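Local coordinates for formate dehydrogenase (Pyrobaculum aerophilum, PDB 1QP8), which binds NADPH and, as a member of the D-isomer specific 2-hydroxyacid dehydrogenase family, may reduce 2-oxoacids such as glyoxylate or hydroxypyruvate, at residues P11-E16 against M274-V279; P49-I54 against P71-A76; V139-A144 against G160-T165; L215-V220 against A244-F249. All blocks are in the same frame, centred on the assembly; numbering follows the deposited sequence.

Interaction 1 of 4, residues P11-E16 against M274-V279; sequences PEAEEE and MVMEAV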
loop_
_atom_site.group_PDB
_atom_site.type_symbol
_atom_site.label_atom_id
_atom_site.label_comp_id
_atom_site.label_asym_id
_atom_site.label_seq_id
_atom_site.Cartn_x
_atom_site.Cartn_y
_atom_site.Cartn_z
ATOM N N PRO A 11 -6.569 28.422 15.851
ATOM C CA PRO A 11 -6.563 29.882 15.672
ATOM C C PRO A 11 -7.013 30.297 14.281
ATOM O O PRO A 11 -7.653 31.332 14.098
ATOM C CB PRO A 11 -5.110 30.248 15.932
ATOM C CG PRO A 11 -4.754 29.292 17.047
ATOM C CD PRO A 11 -5.341 27.976 16.539
ATOM N N GLU A 12 -6.654 29.481 13.303
ATOM C CA GLU A 12 -7.025 29.734 11.919
ATOM C C GLU A 12 -8.561 29.770 11.796
ATOM O O GLU A 12 -9.128 30.651 11.140
ATOM C CB GLU A 12 -6.440 28.629 11.033
ATOM C CG GLU A 12 -6.191 27.322 11.792
ATOM C CD GLU A 12 -6.001 26.122 10.880
ATOM O OE1 GLU A 12 -5.062 26.133 10.053
ATOM O OE2 GLU A 12 -6.799 25.166 10.995
ATOM N N ALA A 13 -9.217 28.809 12.447
ATOM C CA ALA A 13 -10.670 28.690 12.437
ATOM C C ALA A 13 -11.348 29.860 13.150
ATOM O O ALA A 13 -12.205 30.540 12.558
ATOM C CB ALA A 13 -11.082 27.374 13.090
ATOM N N GLU A 14 -10.970 30.083 14.417
ATOM C CA GLU A 14 -11.530 31.169 15.224
ATOM C C GLU A 14 -11.473 32.484 14.472
ATOM O O GLU A 14 -12.440 33.238 14.451
ATOM C CB GLU A 14 -10.777 31.312 16.541
ATOM C CG GLU A 14 -11.033 30.176 17.499
ATOM C CD GLU A 14 -10.416 30.406 18.861
ATOM O OE1 GLU A 14 -9.169 30.411 18.968
ATOM O OE2 GLU A 14 -11.189 30.583 19.824
ATOM N N GLU A 15 -10.343 32.763 13.839
ATOM C CA GLU A 15 -10.237 34.001 13.110
ATOM C C GLU A 15 -11.411 34.089 12.145
ATOM O O GLU A 15 -12.202 35.036 12.201
ATOM C CB GLU A 15 -8.918 34.075 12.346
ATOM C CG GLU A 15 -8.630 35.476 11.827
ATOM C CD GLU A 15 -7.241 35.622 11.243
ATOM O OE1 GLU A 15 -6.266 35.235 11.925
ATOM O OE2 GLU A 15 -7.128 36.134 10.107
ATOM N N GLU A 16 -11.537 33.097 11.271
ATOM C CA GLU A 16 -12.622 33.090 10.297
ATOM C C GLU A 16 -14.042 33.116 10.896
ATOM O O GLU A 16 -14.901 33.876 10.439
ATOM C CB GLU A 16 -12.463 31.888 9.363
ATOM C CG GLU A 16 -11.512 32.143 8.198
ATOM C CD GLU A 16 -12.077 33.138 7.192
ATOM O OE1 GLU A 16 -13.155 32.854 6.615
ATOM O OE2 GLU A 16 -11.448 34.203 6.979
HETATM N N MSE A 274 -9.939 19.163 8.541
HETATM C CA MSE A 274 -11.328 18.808 8.748
HETATM C C MSE A 274 -12.042 20.007 9.366
HETATM O O MSE A 274 -13.144 20.368 8.962
HETATM C CB MSE A 274 -11.433 17.598 9.667
HETATM C CG MSE A 274 -11.079 16.278 9.003
HETATM SE SE MSE A 274 -10.865 14.950 10.228
HETATM C CE MSE A 274 -12.573 14.644 10.815
ATOM N N VAL A 275 -11.403 20.644 10.336
ATOM C CA VAL A 275 -12.013 21.795 10.979
ATOM C C VAL A 275 -12.153 22.972 10.031
ATOM O O VAL A 275 -13.188 23.636 10.030
ATOM C CB VAL A 275 -11.237 22.238 12.218
ATOM C CG1 VAL A 275 -11.800 23.566 12.740
ATOM C CG2 VAL A 275 -11.343 21.146 13.294
HETATM N N MSE A 276 -11.147 23.224 9.197
HETATM C CA MSE A 276 -11.287 24.341 8.284
HETATM C C MSE A 276 -12.423 24.096 7.310
HETATM O O MSE A 276 -13.228 24.993 7.031
HETATM C CB MSE A 276 -9.980 24.628 7.555
HETATM C CG MSE A 276 -9.032 25.497 8.383
HETATM SE SE MSE A 276 -9.836 26.940 9.201
HETATM C CE MSE A 276 -10.740 27.686 7.813
ATOM N N GLU A 277 -12.530 22.865 6.830
ATOM C CA GLU A 277 -13.592 22.539 5.891
ATOM C C GLU A 277 -14.962 22.642 6.544
ATOM O O GLU A 277 -15.936 23.030 5.901
ATOM C CB GLU A 277 -13.378 21.149 5.324
ATOM C CG GLU A 277 -13.475 21.138 3.832
ATOM C CD GLU A 277 -12.806 19.933 3.240
ATOM O OE1 GLU A 277 -11.560 19.838 3.347
ATOM O OE2 GLU A 277 -13.525 19.074 2.675
ATOM N N ALA A 278 -15.032 22.299 7.823
ATOM C CA ALA A 278 -16.285 22.380 8.553
ATOM C C ALA A 278 -16.655 23.850 8.690
ATOM O O ALA A 278 -17.820 24.234 8.541
ATOM C CB ALA A 278 -16.129 21.762 9.921
ATOM N N VAL A 279 -15.645 24.669 8.968
ATOM C CA VAL A 279 -15.862 26.089 9.135
ATOM C C VAL A 279 -16.277 26.697 7.812
ATOM O O VAL A 279 -17.042 27.662 7.781
ATOM C CB VAL A 279 -14.602 26.800 9.664
ATOM C CG1 VAL A 279 -14.816 28.296 9.668
ATOM C CG2 VAL A 279 -14.303 26.348 11.074
#

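Interaction 2 of 4, residues P49-I54 against P71-A76; sequences PRLKFI and PHVTVA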
loop_
_atom_site.group_PDB
_atom_site.type_symbol
_atom_site.label_atom_id
_atom_site.label_comp_id
_atom_site.label_asym_id
_atom_site.label_seq_id
_atom_site.Cartn_x
_atom_site.Cartn_y
_atom_site.Cartn_z
ATOM N N PRO A 49 -32.863 26.060 22.361
ATOM C CA PRO A 49 -34.217 26.107 21.806
ATOM C C PRO A 49 -34.240 26.579 20.363
ATOM O O PRO A 49 -34.973 26.027 19.527
ATOM C CB PRO A 49 -34.931 27.103 22.707
ATOM C CG PRO A 49 -34.170 27.062 23.961
ATOM C CD PRO A 49 -32.754 26.980 23.506
ATOM N N ARG A 50 -33.435 27.603 20.076
ATOM C CA ARG A 50 -33.393 28.178 18.729
ATOM C C ARG A 50 -32.337 27.600 17.807
ATOM O O ARG A 50 -32.116 28.126 16.720
ATOM C CB ARG A 50 -33.211 29.690 18.821
ATOM C CG ARG A 50 -34.051 30.320 19.914
ATOM C CD ARG A 50 -34.264 31.793 19.663
ATOM N NE ARG A 50 -35.297 32.328 20.536
ATOM C CZ ARG A 50 -35.178 32.404 21.856
ATOM N NH1 ARG A 50 -34.063 31.981 22.446
ATOM N NH2 ARG A 50 -36.175 32.900 22.584
ATOM N N LEU A 51 -31.681 26.527 18.232
ATOM C CA LEU A 51 -30.675 25.918 17.382
ATOM C C LEU A 51 -31.382 25.519 16.096
ATOM O O LEU A 51 -32.453 24.893 16.132
ATOM C CB LEU A 51 -30.078 24.684 18.050
ATOM C CG LEU A 51 -29.008 23.889 17.281
ATOM C CD1 LEU A 51 -27.784 24.753 16.984
ATOM C CD2 LEU A 51 -28.611 22.683 18.127
ATOM N N LYS A 52 -30.798 25.890 14.962
ATOM C CA LYS A 52 -31.405 25.567 13.680
ATOM C C LYS A 52 -30.449 24.842 12.733
ATOM O O LYS A 52 -30.877 24.314 11.704
ATOM C CB LYS A 52 -31.921 26.845 13.036
ATOM C CG LYS A 52 -32.755 27.665 14.002
ATOM C CD LYS A 52 -33.317 28.913 13.364
ATOM C CE LYS A 52 -34.243 29.629 14.324
ATOM N NZ LYS A 52 -33.542 30.041 15.569
ATOM N N PHE A 53 -29.163 24.821 13.081
ATOM C CA PHE A 53 -28.162 24.151 12.256
ATOM C C PHE A 53 -27.064 23.562 13.128
ATOM O O PHE A 53 -26.699 24.150 14.128
ATOM C CB PHE A 53 -27.543 25.136 11.264
ATOM C CG PHE A 53 -26.516 24.510 10.340
ATOM C CD1 PHE A 53 -26.901 23.600 9.359
ATOM C CD2 PHE A 53 -25.166 24.858 10.431
ATOM C CE1 PHE A 53 -25.956 23.054 8.480
ATOM C CE2 PHE A 53 -24.226 24.312 9.555
ATOM C CZ PHE A 53 -24.625 23.413 8.582
ATOM N N ILE A 54 -26.553 22.395 12.757
ATOM C CA ILE A 54 -25.483 21.759 13.515
ATOM C C ILE A 54 -24.433 21.202 12.568
ATOM O O ILE A 54 -24.681 20.208 11.874
ATOM C CB ILE A 54 -25.997 20.601 14.388
ATOM C CG1 ILE A 54 -26.889 21.143 15.515
ATOM C CG2 ILE A 54 -24.831 19.852 15.000
ATOM C CD1 ILE A 54 -27.470 20.054 16.433
ATOM N N PRO A 71 -36.430 17.496 15.210
ATOM C CA PRO A 71 -36.576 17.117 13.796
ATOM C C PRO A 71 -36.339 18.169 12.717
ATOM O O PRO A 71 -36.233 17.827 11.542
ATOM C CB PRO A 71 -37.997 16.565 13.735
ATOM C CG PRO A 71 -38.194 16.012 15.106
ATOM C CD PRO A 71 -37.618 17.092 15.982
ATOM N N HIS A 72 -36.242 19.430 13.110
ATOM C CA HIS A 72 -36.055 20.519 12.154
ATOM C C HIS A 72 -34.657 21.122 12.172
ATOM O O HIS A 72 -34.373 22.038 11.398
ATOM C CB HIS A 72 -37.019 21.640 12.493
ATOM C CG HIS A 72 -36.761 22.231 13.840
ATOM N ND1 HIS A 72 -37.477 21.870 14.965
ATOM C CD2 HIS A 72 -35.809 23.094 14.267
ATOM C CE1 HIS A 72 -36.975 22.477 16.020
ATOM N NE2 HIS A 72 -35.955 23.227 15.629
ATOM N N VAL A 73 -33.790 20.624 13.047
ATOM C CA VAL A 73 -32.469 21.195 13.193
ATOM C C VAL A 73 -31.460 21.189 12.066
ATOM O O VAL A 73 -30.539 22.002 12.095
ATOM C CB VAL A 73 -31.811 20.666 14.465
ATOM C CG1 VAL A 73 -30.324 21.033 14.511
ATOM C CG2 VAL A 73 -32.521 21.278 15.659
ATOM N N THR A 74 -31.594 20.328 11.065
ATOM C CA THR A 74 -30.612 20.348 9.958
ATOM C C THR A 74 -29.197 20.074 10.446
ATOM O O THR A 74 -28.553 20.945 11.015
ATOM C CB THR A 74 -30.537 21.716 9.250
ATOM O OG1 THR A 74 -31.857 22.239 9.069
ATOM C CG2 THR A 74 -29.842 21.577 7.899
ATOM N N VAL A 75 -28.710 18.874 10.182
ATOM C CA VAL A 75 -27.388 18.469 10.608
ATOM C C VAL A 75 -26.518 18.190 9.399
ATOM O O VAL A 75 -26.847 17.344 8.576
ATOM C CB VAL A 75 -27.484 17.185 11.464
ATOM C CG1 VAL A 75 -26.095 16.642 11.768
ATOM C CG2 VAL A 75 -28.237 17.483 12.759
ATOM N N ALA A 76 -25.412 18.905 9.267
ATOM C CA ALA A 76 -24.515 18.654 8.140
ATOM C C ALA A 76 -23.235 18.122 8.728
ATOM O O ALA A 76 -22.774 18.599 9.763
ATOM C CB ALA A 76 -24.224 19.942 7.362
#

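Interaction 3 of 4, residues V139-A144 against G160-T165; sequences VGKILA and GPWRFT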
loop_
_atom_site.group_PDB
_atom_site.type_symbol
_atom_site.label_atom_id
_atom_site.label_comp_id
_atom_site.label_asym_id
_atom_site.label_seq_id
_atom_site.Cartn_x
_atom_site.Cartn_y
_atom_site.Cartn_z
ATOM N N VAL A 139 -10.205 4.594 -2.926
ATOM C CA VAL A 139 -9.654 3.260 -2.756
ATOM C C VAL A 139 -9.901 2.497 -4.049
ATOM O O VAL A 139 -8.963 1.996 -4.678
ATOM C CB VAL A 139 -10.319 2.533 -1.541
ATOM C CG1 VAL A 139 -9.785 1.116 -1.404
ATOM C CG2 VAL A 139 -10.027 3.306 -0.255
ATOM N N GLY A 140 -11.165 2.441 -4.448
ATOM C CA GLY A 140 -11.546 1.752 -5.672
ATOM C C GLY A 140 -10.705 2.151 -6.868
ATOM O O GLY A 140 -10.224 1.291 -7.607
ATOM N N LYS A 141 -10.506 3.450 -7.060
ATOM C CA LYS A 141 -9.701 3.898 -8.180
ATOM C C LYS A 141 -8.262 3.366 -8.136
ATOM O O LYS A 141 -7.721 2.940 -9.160
ATOM C CB LYS A 141 -9.746 5.420 -8.268
ATOM C CG LYS A 141 -11.149 5.905 -8.603
ATOM C CD LYS A 141 -11.227 7.390 -8.895
ATOM C CE LYS A 141 -12.636 7.757 -9.344
ATOM N NZ LYS A 141 -12.807 9.208 -9.611
ATOM N N ILE A 142 -7.653 3.354 -6.955
ATOM C CA ILE A 142 -6.285 2.859 -6.812
ATOM C C ILE A 142 -6.186 1.354 -7.043
ATOM O O ILE A 142 -5.286 0.872 -7.737
ATOM C CB ILE A 142 -5.752 3.177 -5.425
ATOM C CG1 ILE A 142 -5.869 4.678 -5.195
ATOM C CG2 ILE A 142 -4.317 2.722 -5.306
ATOM C CD1 ILE A 142 -5.618 5.100 -3.777
ATOM N N LEU A 143 -7.106 0.608 -6.446
ATOM C CA LEU A 143 -7.093 -0.834 -6.625
ATOM C C LEU A 143 -7.149 -1.116 -8.117
ATOM O O LEU A 143 -6.294 -1.814 -8.662
ATOM C CB LEU A 143 -8.293 -1.474 -5.928
ATOM C CG LEU A 143 -8.272 -1.416 -4.403
ATOM C CD1 LEU A 143 -9.439 -2.205 -3.872
ATOM C CD2 LEU A 143 -6.960 -1.992 -3.872
ATOM N N ALA A 144 -8.164 -0.552 -8.767
ATOM C CA ALA A 144 -8.355 -0.713 -10.201
ATOM C C ALA A 144 -7.069 -0.374 -10.934
ATOM O O ALA A 144 -6.605 -1.138 -11.769
ATOM C CB ALA A 144 -9.475 0.189 -10.681
ATOM N N GLY A 160 -17.554 4.440 -11.336
ATOM C CA GLY A 160 -16.463 4.512 -12.293
ATOM C C GLY A 160 -15.751 3.188 -12.543
ATOM O O GLY A 160 -16.400 2.200 -12.914
ATOM N N PRO A 161 -14.414 3.126 -12.328
ATOM C CA PRO A 161 -13.537 1.953 -12.514
ATOM C C PRO A 161 -13.937 0.663 -11.808
ATOM O O PRO A 161 -13.103 0.075 -11.125
ATOM C CB PRO A 161 -12.172 2.437 -12.009
ATOM C CG PRO A 161 -12.234 3.913 -12.130
ATOM C CD PRO A 161 -13.658 4.253 -11.747
ATOM N N TRP A 162 -15.171 0.206 -11.976
ATOM C CA TRP A 162 -15.594 -1.028 -11.307
ATOM C C TRP A 162 -17.006 -1.505 -11.658
ATOM O O TRP A 162 -17.835 -0.756 -12.168
ATOM C CB TRP A 162 -15.500 -0.831 -9.799
ATOM C CG TRP A 162 -16.197 0.402 -9.382
ATOM C CD1 TRP A 162 -17.541 0.604 -9.327
ATOM C CD2 TRP A 162 -15.586 1.634 -9.005
ATOM N NE1 TRP A 162 -17.807 1.888 -8.935
ATOM C CE2 TRP A 162 -16.623 2.545 -8.730
ATOM C CE3 TRP A 162 -14.258 2.057 -8.869
ATOM C CZ2 TRP A 162 -16.377 3.864 -8.324
ATOM C CZ3 TRP A 162 -14.013 3.363 -8.465
ATOM C CH2 TRP A 162 -15.070 4.252 -8.196
ATOM N N ARG A 163 -17.285 -2.757 -11.333
ATOM C CA ARG A 163 -18.576 -3.341 -11.638
ATOM C C ARG A 163 -19.654 -3.112 -10.567
ATOM O O ARG A 163 -20.143 -4.070 -9.975
ATOM C CB ARG A 163 -18.383 -4.845 -11.883
ATOM C CG ARG A 163 -19.604 -5.589 -12.411
ATOM C CD ARG A 163 -19.769 -6.937 -11.711
ATOM N NE ARG A 163 -18.518 -7.690 -11.606
ATOM C CZ ARG A 163 -18.393 -8.828 -10.928
ATOM N NH1 ARG A 163 -19.451 -9.343 -10.299
ATOM N NH2 ARG A 163 -17.209 -9.438 -10.863
ATOM N N PHE A 164 -20.042 -1.856 -10.339
ATOM C CA PHE A 164 -21.062 -1.516 -9.321
ATOM C C PHE A 164 -22.143 -2.582 -9.021
ATOM O O PHE A 164 -22.630 -3.239 -9.927
ATOM C CB PHE A 164 -21.768 -0.212 -9.707
ATOM C CG PHE A 164 -22.925 0.118 -8.820
ATOM C CD1 PHE A 164 -22.732 0.806 -7.632
ATOM C CD2 PHE A 164 -24.194 -0.356 -9.116
ATOM C CE1 PHE A 164 -23.783 1.005 -6.750
ATOM C CE2 PHE A 164 -25.250 -0.160 -8.240
ATOM C CZ PHE A 164 -25.042 0.520 -7.055
ATOM N N THR A 165 -22.531 -2.712 -7.747
ATOM C CA THR A 165 -23.556 -3.673 -7.297
ATOM C C THR A 165 -24.451 -3.021 -6.258
ATOM O O THR A 165 -24.117 -1.968 -5.733
ATOM C CB THR A 165 -22.943 -4.880 -6.578
ATOM O OG1 THR A 165 -22.109 -5.602 -7.481
ATOM C CG2 THR A 165 -24.033 -5.807 -6.056
#

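Interaction 4 of 4, residues L215-V220 against A244-F249; sequences LDRDGV and AKDAEF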
loop_
_atom_site.group_PDB
_atom_site.type_symbol
_atom_site.label_atom_id
_atom_site.label_comp_id
_atom_site.label_asym_id
_atom_site.label_seq_id
_atom_site.Cartn_x
_atom_site.Cartn_y
_atom_site.Cartn_z
ATOM N N LEU A 215 -20.420 -4.348 10.715
ATOM C CA LEU A 215 -20.138 -5.772 10.660
ATOM C C LEU A 215 -20.663 -6.410 11.935
ATOM O O LEU A 215 -20.502 -5.858 13.022
ATOM C CB LEU A 215 -18.637 -6.002 10.593
ATOM C CG LEU A 215 -17.865 -5.420 9.416
ATOM C CD1 LEU A 215 -16.477 -4.949 9.872
ATOM C CD2 LEU A 215 -17.755 -6.476 8.334
ATOM N N ASP A 216 -21.299 -7.565 11.811
ATOM C CA ASP A 216 -21.801 -8.255 12.983
ATOM C C ASP A 216 -20.566 -8.776 13.700
ATOM O O ASP A 216 -19.900 -9.700 13.214
ATOM C CB ASP A 216 -22.734 -9.396 12.545
ATOM C CG ASP A 216 -22.984 -10.421 13.644
ATOM O OD1 ASP A 216 -23.227 -10.048 14.814
ATOM O OD2 ASP A 216 -22.952 -11.622 13.309
ATOM N N ARG A 217 -20.259 -8.169 14.846
ATOM C CA ARG A 217 -19.089 -8.553 15.621
ATOM C C ARG A 217 -18.929 -10.070 15.789
ATOM O O ARG A 217 -17.844 -10.614 15.571
ATOM C CB ARG A 217 -19.116 -7.882 16.986
ATOM C CG ARG A 217 -17.734 -7.763 17.562
ATOM C CD ARG A 217 -17.726 -7.365 19.019
ATOM N NE ARG A 217 -17.160 -8.445 19.819
ATOM C CZ ARG A 217 -16.326 -8.261 20.836
ATOM N NH1 ARG A 217 -15.964 -7.038 21.175
ATOM N NH2 ARG A 217 -15.849 -9.300 21.509
ATOM N N ASP A 218 -20.002 -10.760 16.152
ATOM C CA ASP A 218 -19.920 -12.202 16.326
ATOM C C ASP A 218 -19.521 -12.942 15.058
ATOM O O ASP A 218 -18.812 -13.947 15.116
ATOM C CB ASP A 218 -21.246 -12.743 16.841
ATOM C CG ASP A 218 -21.372 -12.619 18.339
ATOM O OD1 ASP A 218 -20.550 -11.903 18.944
ATOM O OD2 ASP A 218 -22.292 -13.227 18.919
ATOM N N GLY A 219 -19.973 -12.442 13.912
ATOM C CA GLY A 219 -19.661 -13.089 12.651
ATOM C C GLY A 219 -18.187 -13.042 12.354
ATOM O O GLY A 219 -17.595 -14.060 12.003
ATOM N N VAL A 220 -17.597 -11.857 12.502
ATOM C CA VAL A 220 -16.168 -11.652 12.256
ATOM C C VAL A 220 -15.356 -12.630 13.093
ATOM O O VAL A 220 -14.498 -13.363 12.592
ATOM C CB VAL A 220 -15.725 -10.251 12.676
ATOM C CG1 VAL A 220 -14.367 -9.947 12.070
ATOM C CG2 VAL A 220 -16.779 -9.222 12.277
ATOM N N ALA A 244 -10.102 -2.041 24.713
ATOM C CA ALA A 244 -9.957 -3.132 25.664
ATOM C C ALA A 244 -11.069 -4.150 25.433
ATOM O O ALA A 244 -10.838 -5.350 25.500
ATOM C CB ALA A 244 -10.032 -2.594 27.078
ATOM N N LYS A 245 -12.265 -3.657 25.125
ATOM C CA LYS A 245 -13.415 -4.514 24.898
ATOM C C LYS A 245 -13.254 -5.472 23.730
ATOM O O LYS A 245 -13.849 -6.555 23.734
ATOM C CB LYS A 245 -14.661 -3.663 24.692
ATOM C CG LYS A 245 -15.060 -2.872 25.908
ATOM C CD LYS A 245 -16.266 -2.008 25.603
ATOM C CE LYS A 245 -16.593 -1.088 26.779
ATOM N NZ LYS A 245 -17.675 -0.096 26.476
ATOM N N ASP A 246 -12.458 -5.081 22.737
ATOM C CA ASP A 246 -12.227 -5.919 21.562
ATOM C C ASP A 246 -10.872 -6.632 21.594
ATOM O O ASP A 246 -10.382 -7.126 20.575
ATOM C CB ASP A 246 -12.331 -5.074 20.295
ATOM C CG ASP A 246 -13.757 -4.621 20.012
ATOM O OD1 ASP A 246 -14.679 -5.396 20.330
ATOM O OD2 ASP A 246 -13.961 -3.514 19.454
ATOM N N ALA A 247 -10.278 -6.694 22.777
ATOM C CA ALA A 247 -8.988 -7.331 22.949
ATOM C C ALA A 247 -8.966 -8.774 22.463
ATOM O O ALA A 247 -7.923 -9.274 22.040
ATOM C CB ALA A 247 -8.602 -7.278 24.393
ATOM N N GLU A 248 -10.096 -9.462 22.529
ATOM C CA GLU A 248 -10.102 -10.837 22.068
ATOM C C GLU A 248 -9.797 -10.937 20.582
ATOM O O GLU A 248 -9.475 -12.014 20.082
ATOM C CB GLU A 248 -11.434 -11.507 22.358
ATOM C CG GLU A 248 -12.644 -10.788 21.838
ATOM C CD GLU A 248 -13.910 -11.411 22.386
ATOM O OE1 GLU A 248 -14.220 -12.564 22.016
ATOM O OE2 GLU A 248 -14.587 -10.757 23.208
ATOM N N PHE A 249 -9.904 -9.821 19.866
ATOM C CA PHE A 249 -9.604 -9.840 18.446
ATOM C C PHE A 249 -8.110 -9.675 18.263
ATOM O O PHE A 249 -7.483 -10.384 17.474
ATOM C CB PHE A 249 -10.325 -8.710 17.704
ATOM C CG PHE A 249 -11.740 -9.049 17.283
ATOM C CD1 PHE A 249 -12.814 -8.830 18.141
ATOM C CD2 PHE A 249 -11.990 -9.611 16.037
ATOM C CE1 PHE A 249 -14.107 -9.171 17.761
ATOM C CE2 PHE A 249 -13.281 -9.952 15.654
ATOM C CZ PHE A 249 -14.337 -9.734 16.517
#

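Interaction 1 of 4, residues P11-E16 against M274-V279
A nearly parallel pair of helices from the two ends of the chain meets where A13 of 11-16 sits among V275, M276 and V279 of 274-279. The short axes approach to 9.6 Å at an angle of 10°. Alanine suits this place because its single methyl lets the larger side chains opposite come in over the backbone. A13 CB lies 3.9 Å from V275 CG1 and equally far from V279 CG2, so one methyl is shared by two valines a turn apart. M276, a selenomethionine in this crystal, supplies the long partner. Its chain folds at chi2 (-45°) and again at chi3 (-50°), which lays the SE atom 3.8 Å from A13 CA, alongside the first helix. Farther back on the same chain, M276 CG is approached by E12 OE2 at 3.5 Å; this is contact with an aliphatic carbon, with the carboxylate at the partly exposed border, where E12 also touches R272. V279 also reaches one turn further along the first helix, its other methyl CG1 lying 4.3 Å from E16 CB. No hydrogen bond crosses between these turns, and E12 and E16 lie at the margin of an apolar seam. Such packing is characteristic of two-domain 2-hydroxyacid dehydrogenases, in which a C-terminal helix, here 268-286, returns to pack against the N-terminal part of the chain.

Interaction 2 of 4, residues P49-I54 against P71-A76
F53 meets T74 and A76 beside two short parallel strands, and its ring runs along the neighbouring segment. Its CB sets off away from 71-76, but with CG trans to the backbone N (chi1 -178°) the ring comes back alongside T74 and A76. CG only approaches the carbonyl of T74. CD1 comes closer, 3.5 Å from T74 O, and has the T74 methyl CG2 at 3.9 Å, lying in the ring plane at its edge. Farther out, CE1 reaches the A76 methyl, and CZ at the tip stands 3.7 Å from A76 CB. Y285 stacks on this ring and L282 touches it, both from helix 268-286, so the flat, apolar phenylalanine fills the space between strand and helix. Were F53 replaced by a serine, A76 CB and T74 CG2 would probably lose their apolar cover and Y285 its stacking partner.

Next to the ring, the backbones pair in parallel fashion. I54 N donates to T74 O at 3.0 Å and A76 N to I54 O at the same distance, the alternating pattern of parallel strands. The side chain of I54 lies with V75 on one face of the sheet, and its CD1 packs 3.6 Å from V73 CG1. L45 of helix 42-47 touches both I54 and L51. The chemistry therefore implies a division of labour: backbone hydrogen bonds fix which residues pair, while branched and aromatic carbons seal the surfaces around them.

Interaction 3 of 4, residues V139-A144 against G160-T165
W162 and P161 pack against residues 139-144 of helix 135-145, closely at G140, A144 and the near end of K141, and more loosely along the rest of the lysine. In the close part, the six-membered half of the indole leads: W162 CZ3 lies 3.8 Å from K141 N, which sits at the ring edge near its plane, and 3.9 Å from G140 C. K141 CG touches the same CZ3 atom of W162 at 3.8 Å. Glycine fits here because a CB on G140 would point at the indole and run into CZ3. The W162 torsion (chi1 51°) places CG between its own backbone N and carbonyl carbon, folding the indole back so that P161 CD lies over one of its faces. P161 makes the second close patch, its CB 3.8 Å from A144 CB, where a small methyl leaves room for the proline ring; P161 O is 3.7 Å from the same methyl.

The looser side starts where K141 CG stands 4.2 Å from P161 CG; the extended chain then carries the ammonium group onward, as suits a lysine on an exposed helix face. Between these two segments the contact is van der Waals packing; the loop is also tied by backbone bonds from R163 to V150 and T165 to G152.

Around this patch the Rossmann-type layers are evident. W162 and A144 both touch V150 of strand 149-153, and W162 also packs on L132, an NADPH-binding residue. Farther round the helix, L143 turns to strand 126-130 and helix 83-98, while I142 packs on L146 of the second subunit.

Interaction 4 of 4, residues L215-V220 against A244-F249
This is a mixed contact, a salt-bridge network beside an aromatic patch, between R217 and V220 of helix 217-226 and D246, E248 and F249 at the start of helix 247-250, on the Rossmann-type nucleotide-binding domain. R217 bridges the gap: CG is trans to the backbone N (chi1 -156°) and the chain bends at chi3, which brings the guanidinium to the acidic residues. R217 NH2 forms a salt bridge with E248 OE2 at 2.6 Å. The carboxylate oxygen lies at the guanidinium edge, but the two planes are 87° apart and the hydrogen bond is weak. R217 NH1 is paired with D246 as well, although the modelled closeness makes that geometry doubtful. Arginine suits the place, having several N-H groups to share between two acids, and D246 is further held through OD2 by G239 N.

F249 supplies the apolar half. Its CE1 stands over one face of the guanidinium, 3.8 Å from R217 NE, with the ring turned 84° to that plane, so an edge of the phenyl meets the charged group. Past the ring tip, F249 CE2 packs 3.7 Å from V220 CG1, and W238 meets the ring at a shallow angle. With only a leucine at F249, the flat edge beside the guanidinium would be lost, which is likely to leave R217 freer to turn from its acids and V220 less well packed. The tip of the ring also reaches the helix backbone: F249 CZ lies 3.7 Å from R217 O, which sits at the ring edge near its plane.

The four contacts divide between two regions. Interactions 1 and 2 lie about 20 Å apart between centres and share helix 268-286: it forms one side of interaction 1, and its later residues cover interaction 2. Interactions 3 and 4, about 28 Å apart between centres, belong to the nucleotide-binding domain. Interaction 2 is the buried one and alone has backbone-to-backbone hydrogen bonds across its segments; interaction 1, partly buried, relies on side-chain packing between helices. Interaction 3 is a surface contact without polar bonds, whereas the partly buried interaction 4 adds salt bridges to an aromatic patch. In both of the latter the second subunit packs on residues of the segments that take no part in the contact.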